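Local coordinates for protein 1,4-dihydroxy-6-naphtoate synthase (Archaeoglobus fulgidus, PDB 1ZBM) that probably converts cyclic dehypoxanthinylfutalosinate into 1,4-dihydroxy-6-naphthoate and dihydroxyacetone, a step of menaquinone biosynthesis, at residues Y27-G32 and I40-E45; I64-Y69 and K259-A264; L117-K120 and D125-P128. One frame throughout, in Å; residues are numbered along the deposited sequence.

The chain has the two-lobed architecture of the type 2 periplasmic binding proteins, each lobe built on a mixed five-stranded sheet, and the three contacts sample both lobes. Interactions 1 and 2 reach the same sheet, through strands 39-44 and 61-65, yet their centres lie about 27 Å apart on opposite sides of the chain's centre. Interaction 3 belongs to the second sheet, its centre about 34 Å from that of interaction 1. Along the chain interaction 1 closes first, whereas interaction 3 is nested inside the long loop closed by interaction 2. These last two, with centres about 15 Å apart, touch where Leu117 packs against His67, Leu260 and Ala264, so the late helix 251-265 meets elements of both lobes.

Interaction 1: residues Y27-G32 and I40-E45; sequences YAMTHG and IEHVIE
In the beta-alpha-beta unit formed by strand 11-16, helix 20-30 and strand 39-44, the end of the helix rests on the second strand, with Met29 and Thr30 meeting Ile40 and His42. The His42 ring is the central surface. Thr30 lays its methyl over one face in a CH-pi contact, Thr30 CG2 standing 3.8 Å from the centroid of the His42 ring and only 12° off the normal. The opposite face carries CG2 of Ile40 from the same strand, offset toward the rim, so a methyl lies on each face. Met29, present as selenomethionine, comes to the rim instead: its SE lies 5.0 Å from the His42 centroid and near the ring plane. With CG anti to the backbone N (chi1 -165°), the Met29 chain extends toward the strand before bending at its last torsion, and SE also meets CD1 of Ile40 at 3.8 Å, the two side chains crossing at about a right angle. The threonine hydroxyl takes no part in this apolar surface and turns back to its own helix. Around the contact, Met29 also packs on Phe200 and Ala203 of helix 194-213, while strand 39-44, at the sheet's outer edge, pairs with strand 11-16, whose Val14 touches Ile40.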
ATOM      1  N   TYR A  27      10.268  11.640  -0.891  1.00 19.52           N
ATOM      2  CA  TYR A  27      11.467  12.302  -1.395  1.00 20.93           C
ATOM      3  C   TYR A  27      11.785  13.645  -0.739  1.00 21.41           C
ATOM      4  O   TYR A  27      12.896  13.856  -0.258  1.00 21.87           O
ATOM      5  CB  TYR A  27      11.381  12.501  -2.911  1.00 21.13           C
ATOM      6  CG  TYR A  27      12.463  13.411  -3.433  1.00 22.92           C
ATOM      7  CD1 TYR A  27      12.220  14.769  -3.647  1.00 22.06           C
ATOM      8  CD2 TYR A  27      13.758  12.934  -3.634  1.00 23.71           C
ATOM      9  CE1 TYR A  27      13.242  15.625  -4.043  1.00 23.39           C
ATOM     10  CE2 TYR A  27      14.783  13.784  -4.027  1.00 24.65           C
ATOM     11  CZ  TYR A  27      14.520  15.125  -4.229  1.00 23.80           C
ATOM     12  OH  TYR A  27      15.544  15.958  -4.621  1.00 27.41           O
ATOM     13  N   ALA A  28      10.818  14.554  -0.732  1.00 21.26           N
ATOM     14  CA  ALA A  28      11.033  15.872  -0.149  1.00 24.12           C
ATOM     15  C   ALA A  28      11.468  15.792   1.311  1.00 26.38           C
ATOM     16  O   ALA A  28      12.327  16.558   1.756  1.00 25.64           O
ATOM     17  CB  ALA A  28       9.756  16.717  -0.265  1.00 22.72           C
HETATM   18  N   MSE A  29      10.873  14.863   2.055  1.00 27.42           N
HETATM   19  CA  MSE A  29      11.197  14.714   3.467  1.00 28.11           C
HETATM   20  C   MSE A  29      12.553  14.046   3.687  1.00 27.76           C
HETATM   21  O   MSE A  29      13.311  14.451   4.566  1.00 29.21           O
HETATM   22  CB  MSE A  29      10.102  13.918   4.178  1.00 29.94           C
HETATM   23  CG  MSE A  29      10.152  14.014   5.698  1.00 31.70           C
HETATM   24 SE   MSE A  29       8.766  12.945   6.562  1.00 37.31          SE
HETATM   25  CE  MSE A  29       7.268  14.161   6.347  1.00 37.49           C
ATOM     26  N   THR A  30      12.859  13.035   2.881  1.00 26.37           N
ATOM     27  CA  THR A  30      14.122  12.324   2.998  1.00 26.79           C
ATOM     28  C   THR A  30      15.328  13.151   2.523  1.00 27.95           C
ATOM     29  O   THR A  30      16.479  12.747   2.716  1.00 27.47           O
ATOM     30  CB  THR A  30      14.085  10.996   2.212  1.00 26.65           C
ATOM     31  OG1 THR A  30      13.643  11.242   0.871  1.00 27.39           O
ATOM     32  CG2 THR A  30      13.142  10.002   2.879  1.00 28.85           C
ATOM     33  N   HIS A  31      15.075  14.301   1.904  1.00 27.59           N
ATOM     34  CA  HIS A  31      16.170  15.143   1.433  1.00 29.01           C
ATOM     35  C   HIS A  31      16.201  16.524   2.065  1.00 28.90           C
ATOM     36  O   HIS A  31      16.590  17.495   1.421  1.00 29.02           O
ATOM     37  CB  HIS A  31      16.132  15.284  -0.091  1.00 28.89           C
ATOM     38  CG  HIS A  31      16.570  14.054  -0.819  1.00 28.51           C
ATOM     39  ND1 HIS A  31      15.886  12.860  -0.737  1.00 29.25           N
ATOM     40  CD2 HIS A  31      17.634  13.823  -1.623  1.00 28.63           C
ATOM     41  CE1 HIS A  31      16.512  11.945  -1.460  1.00 30.46           C
ATOM     42  NE2 HIS A  31      17.576  12.506  -2.007  1.00 29.53           N
ATOM     43  N   GLY A  32      15.797  16.600   3.327  1.00 28.98           N
ATOM     44  CA  GLY A  32      15.811  17.862   4.039  1.00 29.23           C
ATOM     45  C   GLY A  32      15.140  19.011   3.319  1.00 29.62           C
ATOM     46  O   GLY A  32      15.436  20.172   3.602  1.00 29.63           O
ATOM     47  N   ILE A  40      13.321  13.373  12.596  1.00 25.39           N
ATOM     48  CA  ILE A  40      12.853  12.119  12.024  1.00 22.98           C
ATOM     49  C   ILE A  40      13.918  11.106  11.626  1.00 24.38           C
ATOM     50  O   ILE A  40      14.939  11.448  11.021  1.00 24.88           O
ATOM     51  CB  ILE A  40      11.977  12.398  10.782  1.00 22.62           C
ATOM     52  CG1 ILE A  40      10.841  13.357  11.160  1.00 23.41           C
ATOM     53  CG2 ILE A  40      11.434  11.106  10.214  1.00 19.69           C
ATOM     54  CD1 ILE A  40      10.161  14.005   9.978  1.00 21.84           C
ATOM     55  N   GLU A  41      13.663   9.848  11.972  1.00 24.23           N
ATOM     56  CA  GLU A  41      14.554   8.747  11.620  1.00 22.68           C
ATOM     57  C   GLU A  41      13.736   7.805  10.740  1.00 20.48           C
ATOM     58  O   GLU A  41      12.736   7.245  11.180  1.00 22.00           O
ATOM     59  CB  GLU A  41      15.022   7.997  12.873  1.00 23.31           C
ATOM     60  CG  GLU A  41      16.086   6.921  12.593  1.00 23.91           C
ATOM     61  CD  GLU A  41      16.061   5.774  13.596  1.00 26.35           C
ATOM     62  OE1 GLU A  41      15.824   6.034  14.804  1.00 27.65           O
ATOM     63  OE2 GLU A  41      16.293   4.609  13.184  1.00 25.30           O
ATOM     64  N   HIS A  42      14.166   7.637   9.501  1.00 18.65           N
ATOM     65  CA  HIS A  42      13.467   6.771   8.575  1.00 15.95           C
ATOM     66  C   HIS A  42      13.913   5.324   8.665  1.00 15.01           C
ATOM     67  O   HIS A  42      15.104   5.022   8.809  1.00 13.64           O
ATOM     68  CB  HIS A  42      13.656   7.247   7.132  1.00 16.27           C
ATOM     69  CG  HIS A  42      12.987   8.547   6.827  1.00 18.55           C
ATOM     70  ND1 HIS A  42      13.610   9.765   6.995  1.00 18.41           N
ATOM     71  CD2 HIS A  42      11.734   8.821   6.395  1.00 17.76           C
ATOM     72  CE1 HIS A  42      12.769  10.732   6.679  1.00 19.20           C
ATOM     73  NE2 HIS A  42      11.623  10.186   6.311  1.00 20.01           N
ATOM     74  N   VAL A  43      12.925   4.443   8.556  1.00 13.76           N
ATOM     75  CA  VAL A  43      13.118   3.010   8.594  1.00 14.76           C
ATOM     76  C   VAL A  43      12.345   2.469   7.408  1.00 14.71           C
ATOM     77  O   VAL A  43      11.129   2.646   7.326  1.00 14.09           O
ATOM     78  CB  VAL A  43      12.554   2.406   9.901  1.00 17.90           C
ATOM     79  CG1 VAL A  43      12.795   0.907   9.919  1.00 15.94           C
ATOM     80  CG2 VAL A  43      13.231   3.069  11.125  1.00 15.83           C
ATOM     81  N   ILE A  44      13.055   1.823   6.486  1.00 15.79           N
ATOM     82  CA  ILE A  44      12.459   1.256   5.273  1.00 17.07           C
ATOM     83  C   ILE A  44      12.384  -0.260   5.358  1.00 17.40           C
ATOM     84  O   ILE A  44      13.403  -0.926   5.512  1.00 17.95           O
ATOM     85  CB  ILE A  44      13.297   1.622   4.018  1.00 19.44           C
ATOM     86  CG1 ILE A  44      13.458   3.134   3.938  1.00 18.73           C
ATOM     87  CG2 ILE A  44      12.664   1.046   2.756  1.00 20.46           C
ATOM     88  CD1 ILE A  44      14.617   3.615   4.743  1.00 19.93           C
ATOM     89  N   GLU A  45      11.177  -0.796   5.243  1.00 17.53           N
ATOM     90  CA  GLU A  45      10.972  -2.230   5.320  1.00 17.38           C
ATOM     91  C   GLU A  45       9.731  -2.612   4.518  1.00 17.24           C
ATOM     92  O   GLU A  45       8.860  -1.776   4.275  1.00 16.01           O
ATOM     93  CB  GLU A  45      10.805  -2.650   6.778  1.00 19.34           C
ATOM     94  CG  GLU A  45      12.098  -2.711   7.563  1.00 22.56           C
ATOM     95  CD  GLU A  45      11.848  -2.937   9.041  1.00 26.96           C
ATOM     96  OE1 GLU A  45      12.780  -3.362   9.756  1.00 29.98           O
ATOM     97  OE2 GLU A  45      10.711  -2.677   9.495  1.00 29.22           O
TER

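Interaction 2: residues I64-Y69 and K259-A264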
ATOM      1  N   ILE A  64       1.012   1.143   6.458  1.00 19.18           N
ATOM      2  CA  ILE A  64       0.349  -0.101   6.833  1.00 20.03           C
ATOM      3  C   ILE A  64      -0.894  -0.337   5.989  1.00 19.53           C
ATOM      4  O   ILE A  64      -1.664   0.587   5.732  1.00 22.04           O
ATOM      5  CB  ILE A  64      -0.071  -0.082   8.316  1.00 20.82           C
ATOM      6  CG1 ILE A  64      -0.623  -1.447   8.721  1.00 24.46           C
ATOM      7  CG2 ILE A  64      -1.153   0.963   8.538  1.00 21.96           C
ATOM      8  CD1 ILE A  64      -1.013  -1.534  10.172  1.00 28.48           C
ATOM      9  N   SER A  65      -1.090  -1.585   5.576  1.00 17.47           N
ATOM     10  CA  SER A  65      -2.237  -1.977   4.762  1.00 14.06           C
ATOM     11  C   SER A  65      -3.552  -1.657   5.465  1.00 12.69           C
ATOM     12  O   SER A  65      -3.641  -1.768   6.685  1.00 11.65           O
ATOM     13  CB  SER A  65      -2.172  -3.479   4.474  1.00 11.38           C
ATOM     14  OG  SER A  65      -1.023  -3.808   3.719  1.00  7.37           O
ATOM     15  N   ALA A  66      -4.574  -1.262   4.711  1.00 11.95           N
ATOM     16  CA  ALA A  66      -5.857  -0.964   5.347  1.00 14.56           C
ATOM     17  C   ALA A  66      -6.315  -2.208   6.116  1.00 13.63           C
ATOM     18  O   ALA A  66      -6.798  -2.107   7.242  1.00 16.40           O
ATOM     19  CB  ALA A  66      -6.906  -0.565   4.303  1.00 12.87           C
ATOM     20  N   HIS A  67      -6.161  -3.377   5.503  1.00 13.26           N
ATOM     21  CA  HIS A  67      -6.531  -4.639   6.133  1.00 12.25           C
ATOM     22  C   HIS A  67      -5.945  -4.717   7.552  1.00 12.57           C
ATOM     23  O   HIS A  67      -6.676  -4.785   8.540  1.00 12.79           O
ATOM     24  CB  HIS A  67      -5.996  -5.797   5.290  1.00 13.34           C
ATOM     25  CG  HIS A  67      -6.261  -7.154   5.871  1.00 14.49           C
ATOM     26  ND1 HIS A  67      -5.697  -8.301   5.355  1.00 14.24           N
ATOM     27  CD2 HIS A  67      -7.031  -7.551   6.913  1.00 15.70           C
ATOM     28  CE1 HIS A  67      -6.108  -9.346   6.052  1.00 15.01           C
ATOM     29  NE2 HIS A  67      -6.918  -8.919   7.005  1.00 16.32           N
ATOM     30  N   ALA A  68      -4.618  -4.697   7.631  1.00 11.64           N
ATOM     31  CA  ALA A  68      -3.906  -4.770   8.894  1.00 12.95           C
ATOM     32  C   ALA A  68      -4.410  -3.750   9.912  1.00 15.50           C
ATOM     33  O   ALA A  68      -4.573  -4.069  11.092  1.00 17.17           O
ATOM     34  CB  ALA A  68      -2.418  -4.580   8.656  1.00 13.40           C
ATOM     35  N   TYR A  69      -4.669  -2.530   9.453  1.00 15.86           N
ATOM     36  CA  TYR A  69      -5.144  -1.465  10.326  1.00 16.35           C
ATOM     37  C   TYR A  69      -6.335  -1.876  11.178  1.00 17.70           C
ATOM     38  O   TYR A  69      -6.448  -1.469  12.337  1.00 15.32           O
ATOM     39  CB  TYR A  69      -5.527  -0.223   9.511  1.00 16.37           C
ATOM     40  CG  TYR A  69      -6.031   0.902  10.387  1.00 14.96           C
ATOM     41  CD1 TYR A  69      -5.169   1.555  11.262  1.00 16.16           C
ATOM     42  CD2 TYR A  69      -7.386   1.243  10.422  1.00 16.79           C
ATOM     43  CE1 TYR A  69      -5.635   2.508  12.156  1.00 16.46           C
ATOM     44  CE2 TYR A  69      -7.865   2.205  11.323  1.00 17.82           C
ATOM     45  CZ  TYR A  69      -6.969   2.825  12.187  1.00 17.37           C
ATOM     46  OH  TYR A  69      -7.401   3.739  13.115  1.00 22.96           O
ATOM     47  N   LYS A 259     -16.942   0.403   4.713  1.00 17.34           N
ATOM     48  CA  LYS A 259     -17.567  -0.683   3.951  1.00 17.79           C
ATOM     49  C   LYS A 259     -16.671  -1.914   3.900  1.00 17.66           C
ATOM     50  O   LYS A 259     -17.096  -3.031   4.213  1.00 17.41           O
ATOM     51  CB  LYS A 259     -17.869  -0.218   2.522  1.00 18.29           C
ATOM     52  CG  LYS A 259     -18.476  -1.298   1.639  1.00 20.12           C
ATOM     53  CD  LYS A 259     -19.795  -1.756   2.207  1.00 21.26           C
ATOM     54  CE  LYS A 259     -20.423  -2.842   1.368  1.00 22.39           C
ATOM     55  NZ  LYS A 259     -21.650  -3.341   2.055  1.00 22.00           N
ATOM     56  N   LEU A 260     -15.427  -1.699   3.490  1.00 16.51           N
ATOM     57  CA  LEU A 260     -14.459  -2.779   3.400  1.00 16.15           C
ATOM     58  C   LEU A 260     -14.455  -3.588   4.698  1.00 18.10           C
ATOM     59  O   LEU A 260     -14.541  -4.814   4.669  1.00 17.01           O
ATOM     60  CB  LEU A 260     -13.060  -2.213   3.146  1.00 13.22           C
ATOM     61  CG  LEU A 260     -11.875  -3.173   3.269  1.00 14.27           C
ATOM     62  CD1 LEU A 260     -11.984  -4.289   2.229  1.00 10.69           C
ATOM     63  CD2 LEU A 260     -10.576  -2.399   3.069  1.00 10.90           C
ATOM     64  N   TYR A 261     -14.365  -2.895   5.832  1.00 17.74           N
ATOM     65  CA  TYR A 261     -14.323  -3.562   7.128  1.00 19.75           C
ATOM     66  C   TYR A 261     -15.598  -4.336   7.427  1.00 20.65           C
ATOM     67  O   TYR A 261     -15.547  -5.469   7.912  1.00 20.99           O
ATOM     68  CB  TYR A 261     -14.050  -2.543   8.241  1.00 19.16           C
ATOM     69  CG  TYR A 261     -12.663  -1.917   8.192  1.00 18.14           C
ATOM     70  CD1 TYR A 261     -12.386  -0.741   8.897  1.00 19.72           C
ATOM     71  CD2 TYR A 261     -11.626  -2.501   7.454  1.00 18.86           C
ATOM     72  CE1 TYR A 261     -11.113  -0.157   8.870  1.00 18.48           C
ATOM     73  CE2 TYR A 261     -10.350  -1.923   7.421  1.00 19.35           C
ATOM     74  CZ  TYR A 261     -10.106  -0.748   8.136  1.00 18.86           C
ATOM     75  OH  TYR A 261      -8.859  -0.171   8.104  1.00 20.58           O
ATOM     76  N   GLU A 262     -16.739  -3.723   7.133  1.00 21.77           N
ATOM     77  CA  GLU A 262     -18.026  -4.364   7.351  1.00 21.83           C
ATOM     78  C   GLU A 262     -18.048  -5.678   6.586  1.00 22.62           C
ATOM     79  O   GLU A 262     -18.407  -6.720   7.137  1.00 20.79           O
ATOM     80  CB  GLU A 262     -19.152  -3.439   6.887  1.00 22.60           C
ATOM     81  CG  GLU A 262     -19.362  -2.274   7.836  1.00 23.03           C
ATOM     82  CD  GLU A 262     -20.286  -1.201   7.296  1.00 25.20           C
ATOM     83  OE1 GLU A 262     -20.573  -0.247   8.053  1.00 27.32           O
ATOM     84  OE2 GLU A 262     -20.723  -1.294   6.128  1.00 24.50           O
HETATM   85  N   MSE A 263     -17.632  -5.636   5.324  1.00 22.57           N
HETATM   86  CA  MSE A 263     -17.604  -6.856   4.530  1.00 24.83           C
HETATM   87  C   MSE A 263     -16.687  -7.900   5.156  1.00 23.23           C
HETATM   88  O   MSE A 263     -17.003  -9.083   5.148  1.00 20.67           O
HETATM   89  CB  MSE A 263     -17.134  -6.570   3.104  1.00 26.78           C
HETATM   90  CG  MSE A 263     -18.115  -5.786   2.261  1.00 33.68           C
HETATM   91 SE   MSE A 263     -17.435  -5.482   0.464  1.00 46.26          SE
HETATM   92  CE  MSE A 263     -17.917  -7.190  -0.317  1.00 43.37           C
ATOM     93  N   ALA A 264     -15.554  -7.460   5.697  1.00 22.73           N
ATOM     94  CA  ALA A 264     -14.606  -8.385   6.309  1.00 24.56           C
ATOM     95  C   ALA A 264     -15.177  -9.004   7.586  1.00 24.80           C
ATOM     96  O   ALA A 264     -15.050 -10.209   7.818  1.00 22.95           O
ATOM     97  CB  ALA A 264     -13.292  -7.677   6.613  1.00 23.73           C
TER
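At Ala66 the backbone leaves strand 61-65 and coils directly into the short helix 66-69, with Ser65 at its N-cap position, and this first turn faces the helical segment 259-264, where Leu260 and Tyr261 make the contact. The turn is closed by the backbone bond from Tyr69 N to Ser65 O. This strand-to-helix junction belongs to the lobe of the type 2 periplasmic-binding-protein fold that contains strand 61-65, and the distant helix 251-265 is brought against it. Tyr261 spans the gap. Its CG lies anti to the carbonyl carbon (chi1 -67°), and the long side chain, though not aimed at the partner from its root, carries the phenol across to the helix start. There its OH donates a hydrogen bond of 3.0 Å to the carbonyl O of Ala66. The donor stands above the carbonyl plane, 35° out of it, so the bond does not follow a lone pair. Beside this polar bond there is a looser apolar contact, CB of Ala66 facing CD2 of Leu260 at 4.3 Å.

The face of the turn is also close to the predicted substrate site: Ala66 touches Thr114, whose OG1 accepts a hydrogen bond from His67 N, and His67 ND1 is hydrogen-bonded to Thr113 O. The helix start that Tyr261 grips thus borders the predicted substrate-binding residue Thr114. Tyr69 completes the setting, its own hydroxyl being held by Tyr76 O. The two tyrosine side chains cross at about a right angle, and the phenol oxygen meets the Tyr69 ring at its edge, in the ring plane, with Tyr261 OH a tight 3.1 Å from Tyr69 CD2.

Interaction 3: residues L117-K120 and D125-P128; sequences LLLK and DFEP
Helix 114-122 turns back into strand 127-130 through a short connection, bringing Lys120 and Asp125 to 7.8 Å between CA atoms and setting Phe126 against Leu119 and Lys120. This is the second half of a beta-alpha-beta unit that begins with strand 105-108, and strand 127-130 is the outermost of its sheet. Phe126 does most of the work, its side chain pointing from the residue just before the strand toward the helix. With CG lodged between the backbone N and the carbonyl carbon (chi1 69°), the ring projects its far end at Leu119. CD2 of Leu119 approaches CZ of Phe126 to 3.5 Å, and the leucine CG lies 3.6 Å from the same CZ, so the branch point and one methyl both press obliquely against the far end of the ring, CD2 toward the CE1 side and CG toward the CE2 side. Replacing Phe126 with an alanine would probably leave the Leu119 branch without its aromatic partner and open a gap between helix and strand. The helix backbone also touches the ring, CA of Lys120 lying at its edge, near the ring plane, beside CE2. The lysine chain bends at chi3 and carries NZ off from the ring; of its side-chain atoms, Lys120 CG comes nearest, 4.2 Å from Phe126 CZ.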
ATOM      1  N   LEU A 117      -7.021  -9.567   1.747  1.00 18.72           N
ATOM      2  CA  LEU A 117      -8.379  -9.481   2.260  1.00 17.46           C
ATOM      3  C   LEU A 117      -9.351  -9.508   1.075  1.00 17.70           C
ATOM      4  O   LEU A 117     -10.331 -10.257   1.084  1.00 17.55           O
ATOM      5  CB  LEU A 117      -8.553  -8.193   3.071  1.00 15.30           C
ATOM      6  CG  LEU A 117      -9.956  -7.910   3.628  1.00 18.00           C
ATOM      7  CD1 LEU A 117     -10.417  -9.072   4.505  1.00 15.08           C
ATOM      8  CD2 LEU A 117      -9.933  -6.613   4.441  1.00 14.33           C
ATOM      9  N   LEU A 118      -9.066  -8.701   0.052  1.00 16.83           N
ATOM     10  CA  LEU A 118      -9.907  -8.654  -1.148  1.00 16.73           C
ATOM     11  C   LEU A 118     -10.016 -10.029  -1.826  1.00 16.14           C
ATOM     12  O   LEU A 118     -11.112 -10.468  -2.189  1.00 16.45           O
ATOM     13  CB  LEU A 118      -9.361  -7.629  -2.153  1.00 15.06           C
ATOM     14  CG  LEU A 118      -9.536  -6.151  -1.811  1.00 15.24           C
ATOM     15  CD1 LEU A 118      -8.664  -5.273  -2.716  1.00 14.76           C
ATOM     16  CD2 LEU A 118     -10.984  -5.784  -1.942  1.00 12.62           C
ATOM     17  N   LEU A 119      -8.881 -10.697  -2.001  1.00 15.38           N
ATOM     18  CA  LEU A 119      -8.870 -12.009  -2.622  1.00 16.33           C
ATOM     19  C   LEU A 119      -9.742 -12.964  -1.808  1.00 18.69           C
ATOM     20  O   LEU A 119     -10.592 -13.662  -2.360  1.00 20.31           O
ATOM     21  CB  LEU A 119      -7.434 -12.545  -2.709  1.00 14.63           C
ATOM     22  CG  LEU A 119      -7.219 -13.946  -3.320  1.00 13.02           C
ATOM     23  CD1 LEU A 119      -7.719 -13.961  -4.754  1.00 10.91           C
ATOM     24  CD2 LEU A 119      -5.736 -14.319  -3.276  1.00 12.82           C
ATOM     25  N   LYS A 120      -9.537 -12.981  -0.493  1.00 19.15           N
ATOM     26  CA  LYS A 120     -10.307 -13.835   0.402  1.00 20.44           C
ATOM     27  C   LYS A 120     -11.805 -13.532   0.351  1.00 21.62           C
ATOM     28  O   LYS A 120     -12.614 -14.357   0.761  1.00 23.55           O
ATOM     29  CB  LYS A 120      -9.775 -13.689   1.833  1.00 22.74           C
ATOM     30  CG  LYS A 120      -8.350 -14.240   2.017  1.00 23.65           C
ATOM     31  CD  LYS A 120      -7.609 -13.554   3.153  1.00 24.64           C
ATOM     32  CE  LYS A 120      -8.285 -13.792   4.485  1.00 25.96           C
ATOM     33  NZ  LYS A 120      -7.739 -12.873   5.529  1.00 27.31           N
ATOM     34  N   ASP A 125     -12.527 -19.876  -1.351  1.00 31.31           N
ATOM     35  CA  ASP A 125     -11.989 -21.221  -1.261  1.00 30.99           C
ATOM     36  C   ASP A 125     -10.814 -21.435  -2.195  1.00 29.98           C
ATOM     37  O   ASP A 125     -10.986 -21.758  -3.364  1.00 31.31           O
ATOM     38  CB  ASP A 125     -13.093 -22.244  -1.545  1.00 34.39           C
ATOM     39  CG  ASP A 125     -13.563 -22.951  -0.284  1.00 36.88           C
ATOM     40  OD1 ASP A 125     -14.665 -23.545  -0.309  1.00 39.38           O
ATOM     41  OD2 ASP A 125     -12.819 -22.925   0.731  1.00 38.19           O
ATOM     42  N   PHE A 126      -9.612 -21.244  -1.672  1.00 27.73           N
ATOM     43  CA  PHE A 126      -8.411 -21.431  -2.469  1.00 28.02           C
ATOM     44  C   PHE A 126      -7.249 -21.671  -1.517  1.00 27.82           C
ATOM     45  O   PHE A 126      -7.429 -21.628  -0.300  1.00 27.84           O
ATOM     46  CB  PHE A 126      -8.162 -20.194  -3.349  1.00 27.81           C
ATOM     47  CG  PHE A 126      -7.761 -18.969  -2.579  1.00 27.50           C
ATOM     48  CD1 PHE A 126      -6.422 -18.724  -2.292  1.00 24.89           C
ATOM     49  CD2 PHE A 126      -8.724 -18.080  -2.104  1.00 28.55           C
ATOM     50  CE1 PHE A 126      -6.045 -17.615  -1.543  1.00 27.83           C
ATOM     51  CE2 PHE A 126      -8.356 -16.965  -1.351  1.00 30.20           C
ATOM     52  CZ  PHE A 126      -7.013 -16.729  -1.066  1.00 27.68           C
ATOM     53  N   GLU A 127      -6.064 -21.939  -2.053  1.00 28.91           N
ATOM     54  CA  GLU A 127      -4.911 -22.175  -1.193  1.00 30.34           C
ATOM     55  C   GLU A 127      -3.897 -21.056  -1.292  1.00 29.81           C
ATOM     56  O   GLU A 127      -3.144 -20.969  -2.261  1.00 29.82           O
ATOM     57  CB  GLU A 127      -4.225 -23.496  -1.533  1.00 32.58           C
ATOM     58  CG  GLU A 127      -5.063 -24.721  -1.254  1.00 38.25           C
ATOM     59  CD  GLU A 127      -4.295 -26.009  -1.448  1.00 42.41           C
ATOM     60  OE1 GLU A 127      -4.897 -27.088  -1.247  1.00 45.19           O
ATOM     61  OE2 GLU A 127      -3.089 -25.957  -1.795  1.00 45.59           O
ATOM     62  N   PRO A 128      -3.871 -20.177  -0.282  1.00 29.63           N
ATOM     63  CA  PRO A 128      -2.944 -19.048  -0.233  1.00 28.89           C
ATOM     64  C   PRO A 128      -1.549 -19.536   0.150  1.00 29.08           C
ATOM     65  O   PRO A 128      -1.373 -20.181   1.179  1.00 29.04           O
ATOM     66  CB  PRO A 128      -3.572 -18.140   0.822  1.00 30.47           C
ATOM     67  CG  PRO A 128      -4.208 -19.119   1.763  1.00 29.64           C
ATOM     68  CD  PRO A 128      -4.828 -20.134   0.841  1.00 28.19           C
TER